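Putative Nitroreductase (Desulfovibrio desulfuricans subsp. desulfuricans str. G20, PDB 3E39) binds flavin mononucleotide as a homodimer of the nitroreductase family and probably acts as an FMN-dependent oxidoreductase. Local coordinates at residues H68-H73 with L122-N127; I81-L86 with L143-A148; P49-V54 with F85-A90. All blocks are in the same frame, centred on the assembly; numbering follows the deposited sequence.

Contact 1. Residues H68-H73 with L122-N127. With FMN (flavin mononucleotide), chain E.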
loop_
_atom_site.group_PDB
_atom_site.type_symbol
_atom_site.label_atom_id
_atom_site.label_comp_id
_atom_site.label_asym_id
_atom_site.label_seq_id
_atom_site.Cartn_x
_atom_site.Cartn_y
_atom_site.Cartn_z
ATOM N N HIS A 68 -17.959 5.848 -17.465
ATOM C CA HIS A 68 -16.555 5.787 -17.866
ATOM C C HIS A 68 -15.819 4.584 -17.281
ATOM O O HIS A 68 -14.589 4.616 -17.109
ATOM C CB HIS A 68 -15.833 7.090 -17.491
ATOM C CG HIS A 68 -16.324 8.298 -18.243
ATOM N ND1 HIS A 68 -15.799 8.690 -19.457
ATOM C CD2 HIS A 68 -17.269 9.213 -17.927
ATOM C CE1 HIS A 68 -16.428 9.776 -19.871
ATOM N NE2 HIS A 68 -17.337 10.106 -18.970
ATOM N N THR A 69 -16.587 3.532 -17.031
ATOM C CA THR A 69 -16.096 2.258 -16.537
ATOM C C THR A 69 -16.946 1.078 -17.008
ATOM O O THR A 69 -18.158 1.186 -17.215
ATOM C CB THR A 69 -16.024 2.202 -14.959
ATOM O OG1 THR A 69 -15.426 0.968 -14.541
ATOM C CG2 THR A 69 -17.410 2.353 -14.291
ATOM N N ARG A 70 -16.284 -0.046 -17.214
ATOM C CA ARG A 70 -16.998 -1.284 -17.454
ATOM C C ARG A 70 -17.535 -1.899 -16.157
ATOM O O ARG A 70 -18.331 -2.839 -16.201
ATOM C CB ARG A 70 -16.113 -2.241 -18.220
ATOM C CG ARG A 70 -15.933 -1.776 -19.661
ATOM C CD ARG A 70 -15.229 -2.809 -20.511
ATOM N NE ARG A 70 -15.364 -2.542 -21.949
ATOM C CZ ARG A 70 -14.643 -1.646 -22.628
ATOM N NH1 ARG A 70 -13.741 -0.884 -22.029
ATOM N NH2 ARG A 70 -14.839 -1.502 -23.930
ATOM N N TYR A 71 -17.136 -1.340 -15.007
ATOM C CA TYR A 71 -17.624 -1.810 -13.718
ATOM C C TYR A 71 -18.712 -0.910 -13.142
ATOM O O TYR A 71 -18.711 -0.567 -11.957
ATOM C CB TYR A 71 -16.472 -1.940 -12.741
ATOM C CG TYR A 71 -15.455 -2.961 -13.162
ATOM C CD1 TYR A 71 -15.587 -4.289 -12.773
ATOM C CD2 TYR A 71 -14.363 -2.609 -13.950
ATOM C CE1 TYR A 71 -14.664 -5.233 -13.153
ATOM C CE2 TYR A 71 -13.433 -3.557 -14.341
ATOM C CZ TYR A 71 -13.614 -4.877 -13.931
ATOM O OH TYR A 71 -12.728 -5.836 -14.281
ATOM N N GLY A 72 -19.683 -0.583 -13.986
ATOM C CA GLY A 72 -20.812 0.254 -13.608
ATOM C C GLY A 72 -21.713 -0.343 -12.545
ATOM O O GLY A 72 -22.298 0.406 -11.767
ATOM N N HIS A 73 -21.828 -1.677 -12.497
ATOM C CA HIS A 73 -22.650 -2.330 -11.475
ATOM C C HIS A 73 -22.085 -2.056 -10.078
ATOM O O HIS A 73 -22.840 -1.768 -9.150
ATOM C CB HIS A 73 -22.800 -3.837 -11.723
ATOM C CG HIS A 73 -23.721 -4.508 -10.752
ATOM N ND1 HIS A 73 -25.076 -4.244 -10.703
ATOM C CD2 HIS A 73 -23.487 -5.431 -9.788
ATOM C CE1 HIS A 73 -25.633 -4.964 -9.744
ATOM N NE2 HIS A 73 -24.690 -5.695 -9.173
ATOM N N LEU A 122 -10.846 -0.020 -7.368
ATOM C CA LEU A 122 -11.177 -0.009 -8.784
ATOM C C LEU A 122 -10.081 0.739 -9.535
ATOM O O LEU A 122 -9.839 1.908 -9.257
ATOM C CB LEU A 122 -12.529 0.653 -9.030
ATOM C CG LEU A 122 -13.757 -0.039 -8.446
ATOM C CD1 LEU A 122 -15.030 0.776 -8.738
ATOM C CD2 LEU A 122 -13.901 -1.426 -8.972
ATOM N N GLY A 123 -9.391 0.036 -10.439
ATOM C CA GLY A 123 -8.303 0.605 -11.248
ATOM C C GLY A 123 -8.563 0.638 -12.747
ATOM O O GLY A 123 -7.981 1.422 -13.464
ATOM N N GLU A 124 -9.442 -0.212 -13.248
ATOM C CA GLU A 124 -9.775 -0.131 -14.666
ATOM C C GLU A 124 -10.305 1.255 -15.012
ATOM O O GLU A 124 -10.081 1.760 -16.117
ATOM C CB GLU A 124 -10.778 -1.235 -15.012
ATOM C CG GLU A 124 -11.461 -1.099 -16.370
ATOM C CD GLU A 124 -12.709 -0.205 -16.348
ATOM O OE1 GLU A 124 -13.097 0.292 -15.269
ATOM O OE2 GLU A 124 -13.298 -0.032 -17.428
ATOM N N ILE A 125 -10.946 1.904 -14.049
ATOM C CA ILE A 125 -11.567 3.190 -14.266
ATOM C C ILE A 125 -10.546 4.278 -14.594
ATOM O O ILE A 125 -10.864 5.236 -15.317
ATOM C CB ILE A 125 -12.507 3.596 -13.074
ATOM C CG1 ILE A 125 -13.343 4.842 -13.445
ATOM C CG2 ILE A 125 -11.739 3.794 -11.726
ATOM C CD1 ILE A 125 -14.547 5.038 -12.555
ATOM N N ILE A 126 -9.320 4.131 -14.094
ATOM C CA ILE A 126 -8.306 5.162 -14.334
ATOM C C ILE A 126 -7.856 5.203 -15.784
ATOM O O ILE A 126 -7.322 6.228 -16.228
ATOM C CB ILE A 126 -7.066 5.122 -13.374
ATOM C CG1 ILE A 126 -6.068 4.040 -13.788
ATOM C CG2 ILE A 126 -7.528 5.012 -11.873
ATOM C CD1 ILE A 126 -4.819 3.996 -12.924
ATOM N N ASN A 127 -8.106 4.117 -16.526
ATOM C CA ASN A 127 -7.770 4.075 -17.960
ATOM C C ASN A 127 -8.515 5.171 -18.738
ATOM O O ASN A 127 -8.073 5.570 -19.816
ATOM C CB ASN A 127 -8.175 2.754 -18.595
ATOM C CG ASN A 127 -7.553 1.554 -17.955
ATOM O OD1 ASN A 127 -6.609 1.655 -17.168
ATOM N ND2 ASN A 127 -8.072 0.377 -18.314
HETATM N N1 FMN E . -11.519 -5.268 -8.949
HETATM C C2 FMN E . -12.561 -5.008 -9.816
HETATM O O2 FMN E . -13.624 -5.599 -9.726
HETATM N N3 FMN E . -12.432 -4.037 -10.786
HETATM C C4 FMN E . -11.279 -3.305 -10.960
HETATM O O4 FMN E . -11.298 -2.310 -11.704
HETATM C C4A FMN E . -10.207 -3.562 -10.099
HETATM N N5 FMN E . -9.049 -2.837 -10.248
HETATM C C5A FMN E . -7.970 -3.056 -9.386
HETATM C C6 FMN E . -6.791 -2.326 -9.573
HETATM C C7 FMN E . -5.702 -2.517 -8.718
HETATM C C7M FMN E . -4.384 -1.860 -9.033
HETATM C C8 FMN E . -5.800 -3.472 -7.686
HETATM C C8M FMN E . -4.649 -3.678 -6.731
HETATM C C9 FMN E . -6.972 -4.217 -7.529
HETATM C C9A FMN E . -8.079 -4.016 -8.380
HETATM N N10 FMN E . -9.279 -4.764 -8.232
HETATM C C10 FMN E . -10.344 -4.534 -9.092
HETATM C "C1'" FMN E . -9.424 -5.811 -7.195
HETATM C "C2'" FMN E . -8.658 -7.090 -7.546
HETATM O "O2'" FMN E . -9.351 -7.820 -8.544
HETATM C "C3'" FMN E . -8.503 -7.934 -6.292
HETATM O "O3'" FMN E . -7.766 -7.198 -5.343
HETATM C "C4'" FMN E . -7.766 -9.248 -6.550
HETATM O "O4'" FMN E . -8.528 -10.043 -7.429
HETATM C "C5'" FMN E . -7.542 -10.027 -5.276
HETATM O "O5'" FMN E . -8.737 -10.119 -4.521
HETATM P P FMN E . -8.906 -9.650 -3.000
HETATM O O1P FMN E . -8.852 -8.131 -3.002
HETATM O O2P FMN E . -10.228 -10.198 -2.490
HETATM O O3P FMN E . -7.727 -10.226 -2.262
HETATM O O HOH W 1 -12.522 -1.182 -19.501
#
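At the edge of the flavin pocket, pocket residues Tyr71 and Glu124 meet, and Thr69 and Arg70 bind the Glu124 carboxylate. It is gripped through both oxygens. Thr69 OG1 donates to Glu124 OE1 (2.5 Å), and Arg70 N to Glu124 OE2 (3.0 Å). Both donors come on the syn side, the amide well out of plane. A water accepts from Arg70 NH1 and donates to Glu124 OE2. Thr69 OG1 also takes the amide hydrogen of Tyr71 N (2.9 Å), forming an ST turn. Glu124 reaches these donors with CG anti to its backbone N (chi1 167°) and a bend at chi2. Its OE1 then lies at the Tyr71 ring edge, 3.4 Å from Tyr71 CD2. One face of that ring lies against the flavin edge, FMN N3 over its centre. FMN O4 accepts from Glu124 N (3.2 Å) and, at a more bent angle, from Gly123 N (3.3 Å), which lies nearer FMN N5 (2.9 Å). Beside this network, Ile125 CD1 packs on Thr69 CB. Glu124 serves the cofactor with its amide and the loop before helix 72-77 with its carboxylate. The Gly123 and Glu124 amides at O4 and N5 would tend to draw electron density there.

Contact 2. Residues I81-L86 with L143-A148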
loop_
_atom_site.group_PDB
_atom_site.type_symbol
_atom_site.label_atom_id
_atom_site.label_comp_id
_atom_site.label_asym_id
_atom_site.label_seq_id
_atom_site.Cartn_x
_atom_site.Cartn_y
_atom_site.Cartn_z
ATOM N N ILE A 81 -18.000 6.286 -2.883
ATOM C CA ILE A 81 -16.829 6.081 -3.716
ATOM C C ILE A 81 -15.799 7.161 -3.317
ATOM O O ILE A 81 -16.151 8.350 -3.186
ATOM C CB ILE A 81 -17.175 6.177 -5.211
ATOM C CG1 ILE A 81 -18.092 4.994 -5.592
ATOM C CG2 ILE A 81 -15.911 6.110 -6.078
ATOM C CD1 ILE A 81 -18.729 5.086 -6.943
ATOM N N ILE A 82 -14.560 6.749 -3.063
ATOM C CA ILE A 82 -13.486 7.683 -2.769
ATOM C C ILE A 82 -12.524 7.652 -3.974
ATOM O O ILE A 82 -11.927 6.617 -4.300
ATOM C CB ILE A 82 -12.732 7.367 -1.434
ATOM C CG1 ILE A 82 -13.667 7.496 -0.220
ATOM C CG2 ILE A 82 -11.501 8.334 -1.237
ATOM C CD1 ILE A 82 -13.053 6.967 1.085
ATOM N N LEU A 83 -12.434 8.772 -4.675
ATOM C CA LEU A 83 -11.479 8.908 -5.755
ATOM C C LEU A 83 -10.129 9.346 -5.187
ATOM O O LEU A 83 -10.059 10.268 -4.358
ATOM C CB LEU A 83 -11.981 9.870 -6.826
ATOM C CG LEU A 83 -13.360 9.581 -7.405
ATOM C CD1 LEU A 83 -13.724 10.631 -8.481
ATOM C CD2 LEU A 83 -13.424 8.191 -7.972
ATOM N N VAL A 84 -9.074 8.649 -5.606
ATOM C CA VAL A 84 -7.720 8.925 -5.158
ATOM C C VAL A 84 -6.878 9.470 -6.311
ATOM O O VAL A 84 -6.863 8.905 -7.407
ATOM C CB VAL A 84 -7.083 7.635 -4.630
ATOM C CG1 VAL A 84 -5.711 7.914 -3.983
ATOM C CG2 VAL A 84 -8.056 6.949 -3.651
ATOM N N PHE A 85 -6.137 10.545 -6.035
ATOM C CA PHE A 85 -5.304 11.193 -7.030
ATOM C C PHE A 85 -3.936 11.529 -6.442
ATOM O O PHE A 85 -3.721 11.521 -5.220
ATOM C CB PHE A 85 -5.884 12.555 -7.470
ATOM C CG PHE A 85 -7.312 12.508 -7.900
ATOM C CD1 PHE A 85 -8.323 12.564 -6.952
ATOM C CD2 PHE A 85 -7.653 12.434 -9.245
ATOM C CE1 PHE A 85 -9.639 12.502 -7.327
ATOM C CE2 PHE A 85 -8.980 12.381 -9.621
ATOM C CZ PHE A 85 -9.967 12.416 -8.672
ATOM N N LEU A 86 -2.983 11.759 -7.329
ATOM C CA LEU A 86 -1.740 12.390 -6.936
ATOM C C LEU A 86 -1.791 13.812 -7.487
ATOM O O LEU A 86 -2.218 14.056 -8.628
ATOM C CB LEU A 86 -0.495 11.706 -7.493
ATOM C CG LEU A 86 -0.188 10.311 -6.975
ATOM C CD1 LEU A 86 0.843 9.631 -7.805
ATOM C CD2 LEU A 86 0.252 10.408 -5.520
ATOM N N LEU A 143 -3.795 16.814 -11.758
ATOM C CA LEU A 143 -4.007 15.582 -11.008
ATOM C C LEU A 143 -3.804 14.323 -11.832
ATOM O O LEU A 143 -4.179 14.293 -13.008
ATOM C CB LEU A 143 -5.461 15.615 -10.503
ATOM C CG LEU A 143 -5.893 16.757 -9.552
ATOM C CD1 LEU A 143 -7.434 16.802 -9.473
ATOM C CD2 LEU A 143 -5.232 16.619 -8.187
ATOM N N SER A 144 -3.173 13.311 -11.223
ATOM C CA SER A 144 -3.034 11.976 -11.785
ATOM C C SER A 144 -4.067 11.114 -11.049
ATOM O O SER A 144 -4.041 11.055 -9.828
ATOM C CB SER A 144 -1.629 11.414 -11.559
ATOM O OG SER A 144 -1.617 10.045 -11.843
ATOM N N PHE A 145 -4.979 10.498 -11.798
ATOM C CA PHE A 145 -6.041 9.698 -11.251
ATOM C C PHE A 145 -5.464 8.327 -10.954
ATOM O O PHE A 145 -5.058 7.622 -11.877
ATOM C CB PHE A 145 -7.215 9.673 -12.244
ATOM C CG PHE A 145 -8.417 8.882 -11.798
ATOM C CD1 PHE A 145 -8.800 8.795 -10.458
ATOM C CD2 PHE A 145 -9.237 8.277 -12.757
ATOM C CE1 PHE A 145 -9.922 8.065 -10.079
ATOM C CE2 PHE A 145 -10.377 7.572 -12.375
ATOM C CZ PHE A 145 -10.724 7.471 -11.034
ATOM N N GLU A 146 -5.432 7.963 -9.667
ATOM C CA GLU A 146 -4.805 6.706 -9.230
ATOM C C GLU A 146 -5.732 5.506 -9.017
ATOM O O GLU A 146 -5.364 4.376 -9.354
ATOM C CB GLU A 146 -4.038 6.955 -7.937
ATOM C CG GLU A 146 -2.981 8.001 -8.058
ATOM C CD GLU A 146 -1.840 7.543 -8.939
ATOM O OE1 GLU A 146 -1.160 6.545 -8.587
ATOM O OE2 GLU A 146 -1.645 8.180 -9.983
ATOM N N ALA A 147 -6.909 5.737 -8.441
ATOM C CA ALA A 147 -7.836 4.651 -8.102
ATOM C C ALA A 147 -9.158 5.191 -7.637
ATOM O O ALA A 147 -9.234 6.352 -7.252
ATOM C CB ALA A 147 -7.230 3.830 -6.928
ATOM N N ALA A 148 -10.192 4.347 -7.658
ATOM C CA ALA A 148 -11.472 4.665 -7.024
ATOM C C ALA A 148 -11.728 3.525 -6.046
ATOM O O ALA A 148 -11.507 2.395 -6.389
ATOM C CB ALA A 148 -12.619 4.731 -8.041
#
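Val84 and Leu86 pair with Ala147 and Ser144 through backbone hydrogen bonds, joining strands 80-87 and 143-152 as antiparallel neighbours in the central sheet. Leu86 and Ser144 form a hydrogen-bonded pair with bonds in both directions. Further along, Val84 N donates to Ala147 O at 2.8 Å. Val84 O receives Glu146 N at 2.8 Å and, more weakly, Ala147 N at 3.3 Å. Glu146 and Ala147 thus both face Val84, which is a classic beta bulge.

Apolar contacts line the face that carries Leu83, Phe85, Phe145 and Ala148. Phe85 CE2 lies 3.7 Å from Phe145 CD1, with the ring planes 32° apart. Phe145 CG is anti to the backbone N (chi1 -179°), which lays the ring along its strand toward Leu83, with Phe145 CE1 4.1 Å from Leu83 CD2. Leu83 CD2 touches Ala148 CB at 3.6 Å. Residues of helix 129-135 pack on the Phe145 ring.

Polar side-chain contacts centre on Glu146. Ser144 OG donates to Glu146 OE2 at 2.6 Å, while Leu86 CD1 packs against the carboxylate carbon. His98 ND1 bonds the other oxygen, Glu146 OE1. Hydrogen bonds to both oxygens would offset part of the cost of burying this carboxylate and limit its rotation.

Contact 3. Residues P49-V54 with F85-A90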
loop_
_atom_site.group_PDB
_atom_site.type_symbol
_atom_site.label_atom_id
_atom_site.label_comp_id
_atom_site.label_asym_id
_atom_site.label_seq_id
_atom_site.Cartn_x
_atom_site.Cartn_y
_atom_site.Cartn_z
ATOM N N PRO A 49 1.575 13.508 -1.398
ATOM C CA PRO A 49 1.053 13.853 -2.721
ATOM C C PRO A 49 -0.397 13.454 -3.012
ATOM O O PRO A 49 -0.937 13.872 -4.048
ATOM C CB PRO A 49 1.978 13.093 -3.647
ATOM C CG PRO A 49 2.277 11.820 -2.900
ATOM C CD PRO A 49 2.420 12.295 -1.453
ATOM N N CYS A 50 -0.998 12.630 -2.149
ATOM C CA CYS A 50 -2.340 12.134 -2.415
ATOM C C CYS A 50 -3.432 13.159 -2.131
ATOM O O CYS A 50 -3.387 13.911 -1.138
ATOM C CB CYS A 50 -2.637 10.827 -1.671
ATOM S SG CYS A 50 -1.567 9.470 -2.155
ATOM N N ARG A 51 -4.455 13.112 -2.987
ATOM C CA ARG A 51 -5.623 13.988 -2.895
ATOM C C ARG A 51 -6.858 13.083 -3.053
ATOM O O ARG A 51 -6.792 12.048 -3.725
ATOM C CB ARG A 51 -5.584 15.051 -3.979
ATOM C CG ARG A 51 -4.399 15.994 -3.905
ATOM C CD ARG A 51 -4.402 16.884 -2.645
ATOM N NE ARG A 51 -3.213 17.755 -2.703
ATOM C CZ ARG A 51 -2.000 17.434 -2.253
ATOM N NH1 ARG A 51 -1.792 16.310 -1.596
ATOM N NH2 ARG A 51 -0.982 18.298 -2.405
ATOM N N PHE A 52 -7.972 13.502 -2.468
ATOM C CA PHE A 52 -9.163 12.652 -2.393
ATOM C C PHE A 52 -10.418 13.408 -2.742
ATOM O O PHE A 52 -10.535 14.618 -2.469
ATOM C CB PHE A 52 -9.292 12.092 -0.976
ATOM C CG PHE A 52 -8.005 11.488 -0.464
ATOM C CD1 PHE A 52 -7.691 10.174 -0.711
ATOM C CD2 PHE A 52 -7.057 12.281 0.190
ATOM C CE1 PHE A 52 -6.502 9.628 -0.253
ATOM C CE2 PHE A 52 -5.850 11.724 0.631
ATOM C CZ PHE A 52 -5.595 10.393 0.417
ATOM N N LEU A 53 -11.359 12.691 -3.351
ATOM C CA LEU A 53 -12.661 13.256 -3.668
ATOM C C LEU A 53 -13.721 12.226 -3.330
ATOM O O LEU A 53 -13.722 11.123 -3.877
ATOM C CB LEU A 53 -12.733 13.647 -5.134
ATOM C CG LEU A 53 -14.063 14.265 -5.588
ATOM C CD1 LEU A 53 -14.526 15.460 -4.743
ATOM C CD2 LEU A 53 -13.932 14.600 -7.055
ATOM N N VAL A 54 -14.629 12.597 -2.439
ATOM C CA VAL A 54 -15.716 11.706 -2.025
ATOM C C VAL A 54 -16.932 11.902 -2.899
ATOM O O VAL A 54 -17.371 13.051 -3.105
ATOM C CB VAL A 54 -16.092 11.968 -0.527
ATOM C CG1 VAL A 54 -17.286 11.098 -0.080
ATOM C CG2 VAL A 54 -14.861 11.756 0.399
ATOM N N PHE A 85 -6.137 10.545 -6.035
ATOM C CA PHE A 85 -5.304 11.193 -7.030
ATOM C C PHE A 85 -3.936 11.529 -6.442
ATOM O O PHE A 85 -3.721 11.521 -5.220
ATOM C CB PHE A 85 -5.884 12.555 -7.470
ATOM C CG PHE A 85 -7.312 12.508 -7.900
ATOM C CD1 PHE A 85 -8.323 12.564 -6.952
ATOM C CD2 PHE A 85 -7.653 12.434 -9.245
ATOM C CE1 PHE A 85 -9.639 12.502 -7.327
ATOM C CE2 PHE A 85 -8.980 12.381 -9.621
ATOM C CZ PHE A 85 -9.967 12.416 -8.672
ATOM N N LEU A 86 -2.983 11.759 -7.329
ATOM C CA LEU A 86 -1.740 12.390 -6.936
ATOM C C LEU A 86 -1.791 13.812 -7.487
ATOM O O LEU A 86 -2.218 14.056 -8.628
ATOM C CB LEU A 86 -0.495 11.706 -7.493
ATOM C CG LEU A 86 -0.188 10.311 -6.975
ATOM C CD1 LEU A 86 0.843 9.631 -7.805
ATOM C CD2 LEU A 86 0.252 10.408 -5.520
ATOM N N ASP A 87 -1.377 14.746 -6.649
ATOM C CA ASP A 87 -1.209 16.142 -7.050
ATOM C C ASP A 87 0.116 16.199 -7.802
ATOM O O ASP A 87 1.190 15.966 -7.241
ATOM C CB ASP A 87 -1.195 17.029 -5.819
ATOM C CG ASP A 87 -0.972 18.508 -6.146
ATOM O OD1 ASP A 87 -0.378 18.843 -7.179
ATOM O OD2 ASP A 87 -1.347 19.341 -5.323
ATOM N N ARG A 88 0.055 16.509 -9.082
ATOM C CA ARG A 88 1.267 16.552 -9.912
ATOM C C ARG A 88 2.320 17.535 -9.424
ATOM O O ARG A 88 3.506 17.306 -9.654
ATOM C CB ARG A 88 0.923 16.820 -11.379
ATOM C CG ARG A 88 0.103 15.689 -11.994
ATOM C CD ARG A 88 -0.179 15.889 -13.484
ATOM N NE ARG A 88 -1.059 14.856 -14.021
ATOM C CZ ARG A 88 -0.666 13.651 -14.440
ATOM N NH1 ARG A 88 0.606 13.282 -14.377
ATOM N NH2 ARG A 88 -1.562 12.792 -14.878
ATOM N N GLU A 89 1.901 18.607 -8.750
ATOM C CA GLU A 89 2.865 19.573 -8.207
ATOM C C GLU A 89 3.645 19.036 -7.014
ATOM O O GLU A 89 4.789 19.414 -6.806
ATOM C CB GLU A 89 2.166 20.887 -7.829
ATOM C CG GLU A 89 1.738 21.666 -9.045
ATOM C CD GLU A 89 2.932 21.967 -9.946
ATOM O OE1 GLU A 89 3.938 22.507 -9.412
ATOM O OE2 GLU A 89 2.881 21.635 -11.158
ATOM N N ALA A 90 3.034 18.134 -6.258
ATOM C CA ALA A 90 3.653 17.550 -5.087
ATOM C C ALA A 90 4.480 16.280 -5.366
ATOM O O ALA A 90 5.068 15.723 -4.441
ATOM C CB ALA A 90 2.566 17.236 -4.080
#
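Arg51 folds back over Asp87 where strand 50-56, an outer strand of the sheet within this chain, pairs with the end of strand 80-87. The Arg51 chain bends at chi2 (-65°), and this turns the guanidinium toward Asp87. Asp87 CB lies over one face of the group, offset toward its rim. The carboxylate plane stands 79° from the guanidinium plane. Arg51 NH2 meets Asp87 OD2 at 3.1 Å in a salt bridge whose hydrogen bond is weak. Arg51 NH1 donates to Cys50 O in its own strand, and this bond lies in the guanidinium plane. Asp87 uses its other oxygen in an Asx turn, with Glu89 N donating to Asp87 OD1, and Arg142 adds a salt bridge there.

Pro49 and Leu86 lie side by side and point the same way, with Pro49 CG 3.6 Å from Leu86 CD2. Cys50 SG touches that methyl too, at 3.9 Å. Ala90 CB comes against Pro49 CA. On the face that carries Arg51, the Phe85 ring turns an edge to Leu53 CB, 4.0 Å from Phe85 CE1.

The backbones of the two strands pair antiparallel. Arg51 and Phe85 bond in both directions, each at 2.8 Å between N and O. Asp87 N donates to Pro49 O. Phe52 makes backbone hydrogen bonds to the second subunit, and Leu170 of that subunit packs on Phe85. Asp87 meets Arg51 through OD2 and Arg142 through OD1, and these two positive groups would tend to keep its carboxylate ionised.

How the contacts relate
From the N terminus, strand 50-56 comes first. Contact 3 closes the loop from it through helices 61-66 and 72-77 to the end of strand 80-87. The 68-73 segment of contact 1 lies inside that loop. Contact 1 reaches on to 122-127, so it crosses contact 3. It also crosses contact 2, which runs from strand 80-87 over helix 94-114 to strand 143-152. Contacts 2 and 3 share Phe85 and Leu86, and each lies along one side of strand 80-87. Together they join three neighbouring strands. Contact 1 meets contact 2 where Leu122, at the end of strand 118-122, pairs with Ala148, so the flavin-binding turn leaves directly from the sheet. All three touch the second subunit.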